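Local coordinates for protein ATP-dependent helicase FUN30 (Saccharomyces cerevisiae S288c, PDB 5GN1) that remodels nucleosomes at the expense of ATP, acting in DNA end resection at double-strand breaks and in heterochromatin organization, at residues 57-62 with 112-117; 68-73 with 105-110. One frame throughout, in Å; residues are numbered along the deposited sequence.

Contact 1 (57-62 with 112-117); sequences ELNAIQ and LHPLLF
Gln62 and Ile61, in the first turn of helix 60-82, pack against Pro114, which starts a short 3-10 turn between helices 100-110 and 123-133 in the C-terminal part of the Fun30 ATPase domain. The helix start is a capping box, in which Asn59 and Gln62 hold each other's backbone. Across the two segments the contact is apolar. Gln62 meets the proline ring with its methylene: CG lies 3.5 Å from Pro114 CD, at the CD-CG side of the ring. Ile61 comes in at about a right angle, its CG2 branch 3.9 Å from Pro114 CB. That methyl is the one opposite the backbone N (chi1 -46° for CG1), while CG1 turns toward the N side.

The polar work is done within 57-62 and by neighbours. Gln62 N donates to Asn59 OD1 over 2.8 Å, nearly in line with the side-chain C=O. In return Asn59 N reaches Gln62 OE1 over 3.0 Å, a nearly straight hydrogen bond (N-H...O 173°) whose donor stands well above the amide plane of Gln62. The same oxygen also takes Gly185 N, and NE2 gives to Ala110 O, so both ends of the amide are gripped. With Gln62 replaced by an alanine, Asn59 N and Gly185 N would probably lose an acceptor and Ala110 O a donor, and a gap would be likely to open beside Pro114.

On the other segment, His113 NE2 pairs with Trp181 O, while its other ring nitrogen serves the next turn: Leu115 N donates to His113 ND1 over 3.0 Å, almost in the imidazole plane.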
ATOM      1  N   GLU A  57       3.586   1.915 -14.633  1.00 28.64           N
ATOM      2  CA  GLU A  57       3.081   0.766 -15.321  1.00 33.94           C
ATOM      3  C   GLU A  57       3.098  -0.429 -14.396  1.00 29.45           C
ATOM      4  O   GLU A  57       3.833  -0.475 -13.469  1.00 28.44           O
ATOM      5  CB  GLU A  57       4.003   0.405 -16.465  1.00 36.51           C
ATOM      6  CG  GLU A  57       4.038   1.299 -17.703  1.00 49.18           C
ATOM      7  CD  GLU A  57       2.744   1.325 -18.526  1.00 51.46           C
ATOM      8  OE1 GLU A  57       2.355   2.394 -18.925  1.00 48.50           O
ATOM      9  OE2 GLU A  57       2.123   0.303 -18.774  1.00 49.29           O
ATOM     10  N   LEU A  58       2.267  -1.390 -14.694  1.00 25.57           N
ATOM     11  CA  LEU A  58       2.321  -2.697 -14.057  1.00 24.87           C
ATOM     12  C   LEU A  58       3.538  -3.458 -14.571  1.00 28.27           C
ATOM     13  O   LEU A  58       3.645  -3.717 -15.773  1.00 28.25           O
ATOM     14  CB  LEU A  58       1.045  -3.485 -14.362  1.00 26.15           C
ATOM     15  CG  LEU A  58      -0.317  -2.977 -13.869  1.00 25.40           C
ATOM     16  CD1 LEU A  58      -1.465  -3.666 -14.609  1.00 30.27           C
ATOM     17  CD2 LEU A  58      -0.439  -3.227 -12.363  1.00 24.48           C
ATOM     18  N   ASN A  59       4.454  -3.838 -13.688  1.00 25.30           N
ATOM     19  CA  ASN A  59       5.535  -4.678 -14.176  1.00 25.12           C
ATOM     20  C   ASN A  59       4.995  -6.090 -14.453  1.00 25.53           C
ATOM     21  O   ASN A  59       3.789  -6.360 -14.358  1.00 27.51           O
ATOM     22  CB  ASN A  59       6.731  -4.624 -13.219  1.00 23.73           C
ATOM     23  CG  ASN A  59       6.544  -5.438 -11.922  1.00 27.45           C
ATOM     24  OD1 ASN A  59       5.549  -6.133 -11.708  1.00 28.27           O
ATOM     25  ND2 ASN A  59       7.527  -5.323 -11.039  1.00 24.92           N
ATOM     26  N   ALA A  60       5.886  -6.995 -14.857  1.00 27.42           N
ATOM     27  CA  ALA A  60       5.447  -8.324 -15.281  1.00 31.89           C
ATOM     28  C   ALA A  60       4.773  -9.081 -14.140  1.00 31.64           C
ATOM     29  O   ALA A  60       3.704  -9.681 -14.324  1.00 27.62           O
ATOM     30  CB  ALA A  60       6.634  -9.121 -15.821  1.00 32.27           C
ATOM     31  N   ILE A  61       5.391  -9.071 -12.954  1.00 29.91           N
ATOM     32  CA  ILE A  61       4.825  -9.759 -11.795  1.00 28.09           C
ATOM     33  C   ILE A  61       3.458  -9.191 -11.447  1.00 30.69           C
ATOM     34  O   ILE A  61       2.517  -9.941 -11.145  1.00 29.08           O
ATOM     35  CB  ILE A  61       5.775  -9.662 -10.587  1.00 33.89           C
ATOM     36  CG1 ILE A  61       7.219  -9.967 -10.975  1.00 38.10           C
ATOM     37  CG2 ILE A  61       5.286 -10.570  -9.470  1.00 30.83           C
ATOM     38  CD1 ILE A  61       8.228  -9.420  -9.964  1.00 40.08           C
ATOM     39  N   GLN A  62       3.325  -7.854 -11.469  1.00 24.33           N
ATOM     40  CA  GLN A  62       2.043  -7.223 -11.174  1.00 23.67           C
ATOM     41  C   GLN A  62       0.999  -7.568 -12.223  1.00 25.34           C
ATOM     42  O   GLN A  62      -0.171  -7.787 -11.890  1.00 24.22           O
ATOM     43  CB  GLN A  62       2.192  -5.700 -11.100  1.00 22.82           C
ATOM     44  CG  GLN A  62       3.081  -5.172  -9.984  1.00 22.75           C
ATOM     45  CD  GLN A  62       3.302  -3.677 -10.136  1.00 21.62           C
ATOM     46  OE1 GLN A  62       4.268  -3.244 -10.773  1.00 22.70           O
ATOM     47  NE2 GLN A  62       2.374  -2.885  -9.612  1.00 17.83           N
ATOM     48  N   LEU A 112      -0.273  -1.568  -6.699  1.00 20.26           N
ATOM     49  CA  LEU A 112       0.736  -0.992  -5.808  1.00 20.05           C
ATOM     50  C   LEU A 112       2.004  -1.827  -5.713  1.00 21.66           C
ATOM     51  O   LEU A 112       3.105  -1.303  -5.921  1.00 19.75           O
ATOM     52  CB  LEU A 112       0.148  -0.802  -4.400  1.00 14.83           C
ATOM     53  CG  LEU A 112      -1.050   0.128  -4.382  1.00 20.14           C
ATOM     54  CD1 LEU A 112      -1.668   0.252  -2.978  1.00 20.04           C
ATOM     55  CD2 LEU A 112      -0.642   1.484  -4.957  1.00 25.19           C
ATOM     56  N   HIS A 113       1.881  -3.114  -5.362  1.00 16.15           N
ATOM     57  CA  HIS A 113       3.062  -3.911  -5.067  1.00 16.36           C
ATOM     58  C   HIS A 113       2.764  -5.407  -4.999  1.00 20.02           C
ATOM     59  O   HIS A 113       1.826  -5.826  -4.306  1.00 22.19           O
ATOM     60  CB  HIS A 113       3.685  -3.456  -3.742  1.00 17.27           C
ATOM     61  CG  HIS A 113       5.153  -3.701  -3.677  1.00 20.57           C
ATOM     62  ND1 HIS A 113       5.688  -4.969  -3.653  1.00 18.49           N
ATOM     63  CD2 HIS A 113       6.202  -2.845  -3.663  1.00 17.10           C
ATOM     64  CE1 HIS A 113       7.006  -4.886  -3.626  1.00 21.00           C
ATOM     65  NE2 HIS A 113       7.342  -3.608  -3.641  1.00 21.50           N
ATOM     66  N   PRO A 114       3.538  -6.234  -5.712  1.00 23.84           N
ATOM     67  CA  PRO A 114       3.352  -7.697  -5.621  1.00 26.77           C
ATOM     68  C   PRO A 114       3.447  -8.247  -4.219  1.00 25.60           C
ATOM     69  O   PRO A 114       2.794  -9.257  -3.917  1.00 21.39           O
ATOM     70  CB  PRO A 114       4.489  -8.249  -6.491  1.00 22.78           C
ATOM     71  CG  PRO A 114       4.741  -7.170  -7.509  1.00 21.27           C
ATOM     72  CD  PRO A 114       4.460  -5.852  -6.797  1.00 21.73           C
ATOM     73  N   LEU A 115       4.264  -7.646  -3.351  1.00 19.47           N
ATOM     74  CA  LEU A 115       4.444  -8.241  -2.032  1.00 22.50           C
ATOM     75  C   LEU A 115       3.258  -8.012  -1.117  1.00 23.31           C
ATOM     76  O   LEU A 115       3.330  -8.385   0.051  1.00 20.63           O
ATOM     77  CB  LEU A 115       5.716  -7.705  -1.361  1.00 20.85           C
ATOM     78  CG  LEU A 115       7.026  -8.020  -2.099  1.00 21.77           C
ATOM     79  CD1 LEU A 115       8.238  -7.549  -1.275  1.00 23.64           C
ATOM     80  CD2 LEU A 115       7.125  -9.506  -2.453  1.00 23.80           C
ATOM     81  N   LEU A 116       2.192  -7.388  -1.612  1.00 19.91           N
ATOM     82  CA  LEU A 116       0.915  -7.334  -0.919  1.00 19.95           C
ATOM     83  C   LEU A 116       0.098  -8.600  -1.138  1.00 19.67           C
ATOM     84  O   LEU A 116      -1.071  -8.649  -0.741  1.00 20.73           O
ATOM     85  CB  LEU A 116       0.109  -6.117  -1.386  1.00 17.77           C
ATOM     86  CG  LEU A 116       0.736  -4.747  -1.118  1.00 19.32           C
ATOM     87  CD1 LEU A 116      -0.057  -3.661  -1.854  1.00 15.63           C
ATOM     88  CD2 LEU A 116       0.826  -4.489   0.391  1.00 15.95           C
ATOM     89  N   PHE A 117       0.699  -9.598  -1.777  1.00 18.35           N
ATOM     90  CA  PHE A 117       0.056 -10.863  -2.107  1.00 23.11           C
ATOM     91  C   PHE A 117       1.004 -11.988  -1.735  1.00 24.03           C
ATOM     92  O   PHE A 117       2.211 -11.789  -1.606  1.00 22.00           O
ATOM     93  CB  PHE A 117      -0.282 -10.969  -3.606  1.00 23.36           C
ATOM     94  CG  PHE A 117      -1.279  -9.956  -4.077  1.00 26.57           C
ATOM     95  CD1 PHE A 117      -0.879  -8.663  -4.375  1.00 23.82           C
ATOM     96  CD2 PHE A 117      -2.615 -10.294  -4.226  1.00 24.41           C
ATOM     97  CE1 PHE A 117      -1.789  -7.718  -4.797  1.00 20.26           C
ATOM     98  CE2 PHE A 117      -3.536  -9.351  -4.653  1.00 27.37           C
ATOM     99  CZ  PHE A 117      -3.122  -8.065  -4.944  1.00 23.32           C
TER

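Contact 2 (68-73 with 105-110); sequences KEIQIV and MALRKA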
ATOM      1  N   LYS A  68      -5.021 -12.291 -12.876  1.00 28.30           N
ATOM      2  CA  LYS A  68      -5.704 -13.296 -12.055  1.00 30.37           C
ATOM      3  C   LYS A  68      -6.921 -12.703 -11.356  1.00 32.91           C
ATOM      4  O   LYS A  68      -7.999 -13.308 -11.337  1.00 30.59           O
ATOM      5  CB  LYS A  68      -4.751 -13.883 -11.012  1.00 32.80           C
ATOM      6  CG  LYS A  68      -3.899 -15.045 -11.471  1.00 37.89           C
ATOM      7  CD  LYS A  68      -3.027 -15.570 -10.324  1.00 39.70           C
ATOM      8  CE  LYS A  68      -2.171 -14.464  -9.702  1.00 43.72           C
ATOM      9  NZ  LYS A  68      -1.027 -14.965  -8.864  1.00 42.12           N
ATOM     10  N   GLU A  69      -6.757 -11.525 -10.743  1.00 27.84           N
ATOM     11  CA  GLU A  69      -7.881 -10.880 -10.069  1.00 30.36           C
ATOM     12  C   GLU A  69      -8.976 -10.501 -11.053  1.00 27.91           C
ATOM     13  O   GLU A  69     -10.171 -10.590 -10.731  1.00 24.11           O
ATOM     14  CB  GLU A  69      -7.410  -9.635  -9.314  1.00 29.01           C
ATOM     15  CG  GLU A  69      -6.563  -9.939  -8.101  1.00 32.53           C
ATOM     16  CD  GLU A  69      -7.304 -10.775  -7.062  1.00 28.52           C
ATOM     17  OE1 GLU A  69      -8.536 -10.595  -6.902  1.00 33.70           O
ATOM     18  OE2 GLU A  69      -6.648 -11.623  -6.429  1.00 42.00           O
ATOM     19  N   ILE A  70      -8.588 -10.035 -12.244  1.00 28.20           N
ATOM     20  CA  ILE A  70      -9.584  -9.656 -13.238  1.00 26.20           C
ATOM     21  C   ILE A  70     -10.352 -10.887 -13.703  1.00 25.45           C
ATOM     22  O   ILE A  70     -11.550 -10.801 -13.993  1.00 25.19           O
ATOM     23  CB  ILE A  70      -8.925  -8.912 -14.418  1.00 28.77           C
ATOM     24  CG1 ILE A  70      -8.511  -7.501 -14.003  1.00 32.72           C
ATOM     25  CG2 ILE A  70      -9.866  -8.847 -15.627  1.00 29.76           C
ATOM     26  CD1 ILE A  70      -9.678  -6.517 -13.876  1.00 29.92           C
ATOM     27  N   GLN A  71      -9.719 -12.031 -13.730  1.00 25.62           N
ATOM     28  CA  GLN A  71     -10.388 -13.265 -14.097  1.00 36.11           C
ATOM     29  C   GLN A  71     -11.441 -13.604 -13.035  1.00 38.77           C
ATOM     30  O   GLN A  71     -12.531 -13.972 -13.379  1.00 34.63           O
ATOM     31  CB  GLN A  71      -9.404 -14.406 -14.276  1.00 39.64           C
ATOM     32  CG  GLN A  71     -10.019 -15.698 -14.802  1.00 50.64           C
ATOM     33  CD  GLN A  71      -9.008 -16.790 -15.140  1.00 58.14           C
ATOM     34  OE1 GLN A  71      -7.794 -16.573 -15.073  1.00 59.41           O
ATOM     35  NE2 GLN A  71      -9.509 -17.970 -15.507  1.00 55.20           N
ATOM     36  N   ILE A  72     -11.110 -13.454 -11.755  1.00 33.28           N
ATOM     37  CA  ILE A  72     -12.093 -13.686 -10.699  1.00 25.65           C
ATOM     38  C   ILE A  72     -13.238 -12.694 -10.829  1.00 27.98           C
ATOM     39  O   ILE A  72     -14.416 -13.063 -10.716  1.00 30.74           O
ATOM     40  CB  ILE A  72     -11.424 -13.627  -9.309  1.00 24.69           C
ATOM     41  CG1 ILE A  72     -10.296 -14.651  -9.228  1.00 33.56           C
ATOM     42  CG2 ILE A  72     -12.435 -13.915  -8.233  1.00 28.61           C
ATOM     43  CD1 ILE A  72      -9.465 -14.569  -7.938  1.00 33.17           C
ATOM     44  N   VAL A  73     -12.913 -11.426 -11.124  1.00 26.45           N
ATOM     45  CA  VAL A  73     -13.940 -10.407 -11.341  1.00 20.66           C
ATOM     46  C   VAL A  73     -14.912 -10.846 -12.430  1.00 34.17           C
ATOM     47  O   VAL A  73     -16.131 -10.656 -12.316  1.00 31.45           O
ATOM     48  CB  VAL A  73     -13.292  -9.055 -11.696  1.00 26.08           C
ATOM     49  CG1 VAL A  73     -14.363  -8.072 -12.107  1.00 28.28           C
ATOM     50  CG2 VAL A  73     -12.501  -8.510 -10.507  1.00 23.29           C
ATOM     51  N   MET A 105     -10.551  -4.250  -3.773  1.00 23.22           N
ATOM     52  CA  MET A 105      -9.407  -4.079  -2.888  1.00 20.31           C
ATOM     53  C   MET A 105      -8.181  -4.795  -3.433  1.00 20.99           C
ATOM     54  O   MET A 105      -7.071  -4.250  -3.414  1.00 18.31           O
ATOM     55  CB  MET A 105      -9.742  -4.592  -1.487  1.00 20.72           C
ATOM     56  CG  MET A 105      -8.539  -4.575  -0.576  1.00 31.23           C
ATOM     57  SD  MET A 105      -8.079  -2.865  -0.220  1.00 42.98           S
ATOM     58  CE  MET A 105      -9.076  -2.629   1.256  1.00 48.30           C
ATOM     59  N   ALA A 106      -8.367  -6.020  -3.924  1.00 19.17           N
ATOM     60  CA  ALA A 106      -7.258  -6.777  -4.489  1.00 22.09           C
ATOM     61  C   ALA A 106      -6.687  -6.090  -5.729  1.00 20.25           C
ATOM     62  O   ALA A 106      -5.467  -6.079  -5.926  1.00 19.86           O
ATOM     63  CB  ALA A 106      -7.717  -8.198  -4.821  1.00 23.45           C
ATOM     64  N   LEU A 107      -7.548  -5.523  -6.586  1.00 20.68           N
ATOM     65  CA  LEU A 107      -7.039  -4.800  -7.753  1.00 20.58           C
ATOM     66  C   LEU A 107      -6.228  -3.582  -7.327  1.00 19.22           C
ATOM     67  O   LEU A 107      -5.194  -3.273  -7.934  1.00 18.68           O
ATOM     68  CB  LEU A 107      -8.182  -4.372  -8.677  1.00 21.75           C
ATOM     69  CG  LEU A 107      -9.019  -5.469  -9.355  1.00 21.58           C
ATOM     70  CD1 LEU A 107     -10.206  -4.858 -10.069  1.00 20.50           C
ATOM     71  CD2 LEU A 107      -8.188  -6.304 -10.310  1.00 25.30           C
ATOM     72  N   ARG A 108      -6.696  -2.865  -6.303  1.00 18.66           N
ATOM     73  CA  ARG A 108      -5.946  -1.714  -5.803  1.00 20.53           C
ATOM     74  C   ARG A 108      -4.559  -2.133  -5.332  1.00 21.67           C
ATOM     75  O   ARG A 108      -3.558  -1.507  -5.688  1.00 22.04           O
ATOM     76  CB  ARG A 108      -6.736  -1.024  -4.685  1.00 21.64           C
ATOM     77  CG  ARG A 108      -8.030  -0.384  -5.195  1.00 22.38           C
ATOM     78  CD  ARG A 108      -8.847   0.266  -4.079  1.00 28.11           C
ATOM     79  NE  ARG A 108      -8.085   1.282  -3.359  1.00 26.04           N
ATOM     80  CZ  ARG A 108      -8.476   1.826  -2.210  1.00 35.05           C
ATOM     81  NH1 ARG A 108      -9.624   1.458  -1.660  1.00 31.95           N
ATOM     82  NH2 ARG A 108      -7.714   2.727  -1.599  1.00 34.57           N
ATOM     83  N   LYS A 109      -4.483  -3.205  -4.534  1.00 17.62           N
ATOM     84  CA  LYS A 109      -3.194  -3.677  -4.037  1.00 19.51           C
ATOM     85  C   LYS A 109      -2.280  -4.141  -5.164  1.00 18.87           C
ATOM     86  O   LYS A 109      -1.065  -3.916  -5.123  1.00 17.59           O
ATOM     87  CB  LYS A 109      -3.417  -4.807  -3.027  1.00 22.96           C
ATOM     88  CG  LYS A 109      -4.030  -4.317  -1.735  1.00 23.48           C
ATOM     89  CD  LYS A 109      -4.423  -5.489  -0.835  1.00 28.53           C
ATOM     90  CE  LYS A 109      -4.759  -4.996   0.565  1.00 34.20           C
ATOM     91  NZ  LYS A 109      -5.203  -6.140   1.409  1.00 35.66           N
ATOM     92  N   ALA A 110      -2.834  -4.818  -6.172  1.00 18.94           N
ATOM     93  CA  ALA A 110      -1.998  -5.275  -7.279  1.00 19.95           C
ATOM     94  C   ALA A 110      -1.427  -4.099  -8.074  1.00 18.39           C
ATOM     95  O   ALA A 110      -0.316  -4.193  -8.601  1.00 22.90           O
ATOM     96  CB  ALA A 110      -2.803  -6.219  -8.190  1.00 19.58           C
TER
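Glu69 and Leu107 meet at the centre of an antiparallel helix-helix contact, where a middle turn of helix 60-82 runs beside the C-terminal part of helix 100-110. The local axes approach to 9.9 Å and their directions differ by 163°. No hydrogen bond or salt bridge joins the two segments; the helices are held by side-chain packing, with Glu69 and Leu107 also the closest pair of CA atoms, 6.6 Å apart.

Leu107 supplies the larger apolar piece. Its CG lies on the backbone-N side of CB, opposite the carbonyl carbon (chi1 -64°), which brings its CD2 methyl toward helix 60-82, with CD1 set off to the side. The CD2 branch does most of the touching: it sits 3.6 Å from Glu69 CB and 3.9 Å from Ile70 CD1. Ile70 and Leu107 cross at about a right angle, and Ile70 CD1 comes near both methyls of the leucine, closer to CD2. Leu107 CD1 has Val73 CG2 as a looser neighbour at 4.3 Å, Val73 lying one turn along from Glu69.

Ala106 takes the other part of Glu69. The glutamate chain folds at its second torsion (chi2 -61°), which swings the carboxylate over the small methyl: Glu69 OE1 comes within 3.3 Å of Ala106 CB, and CD is nearly as near. The aliphatic root of this acid therefore packs on leucine while its carboxylate lies against an alanine methyl.

Around this pair, Leu103 one turn earlier in helix 100-110 touches Glu69, Ile72 and Val73, extending the same interface, while Tyr66 of helix 60-82 adds to the cover of Leu107. Helix 345-359 also packs here, Ile355 touching both Ile70 and Leu107, and Leu359 reaching Ile70.

From the N terminus, strand 49-56, an outermost strand of the parallel sheet, leads through 57-59 into helix 60-82, which serves both contacts. Its first turn belongs to contact 1 and a later turn to contact 2. The chain then passes through helix 89-94 and returns along helix 100-110, where contact 2 closes the inner loop of 31 residues. A few residues on, 112-117 closes the outer loop of 49 residues as contact 1, so contact 2 is nested within it. The two centres lie about 11 Å apart and join directly: Phe117 packs on Ala106 and Ala110, and Leu116 on Lys109. Together they tie helix 60-82 to helix 100-110 and its following loop.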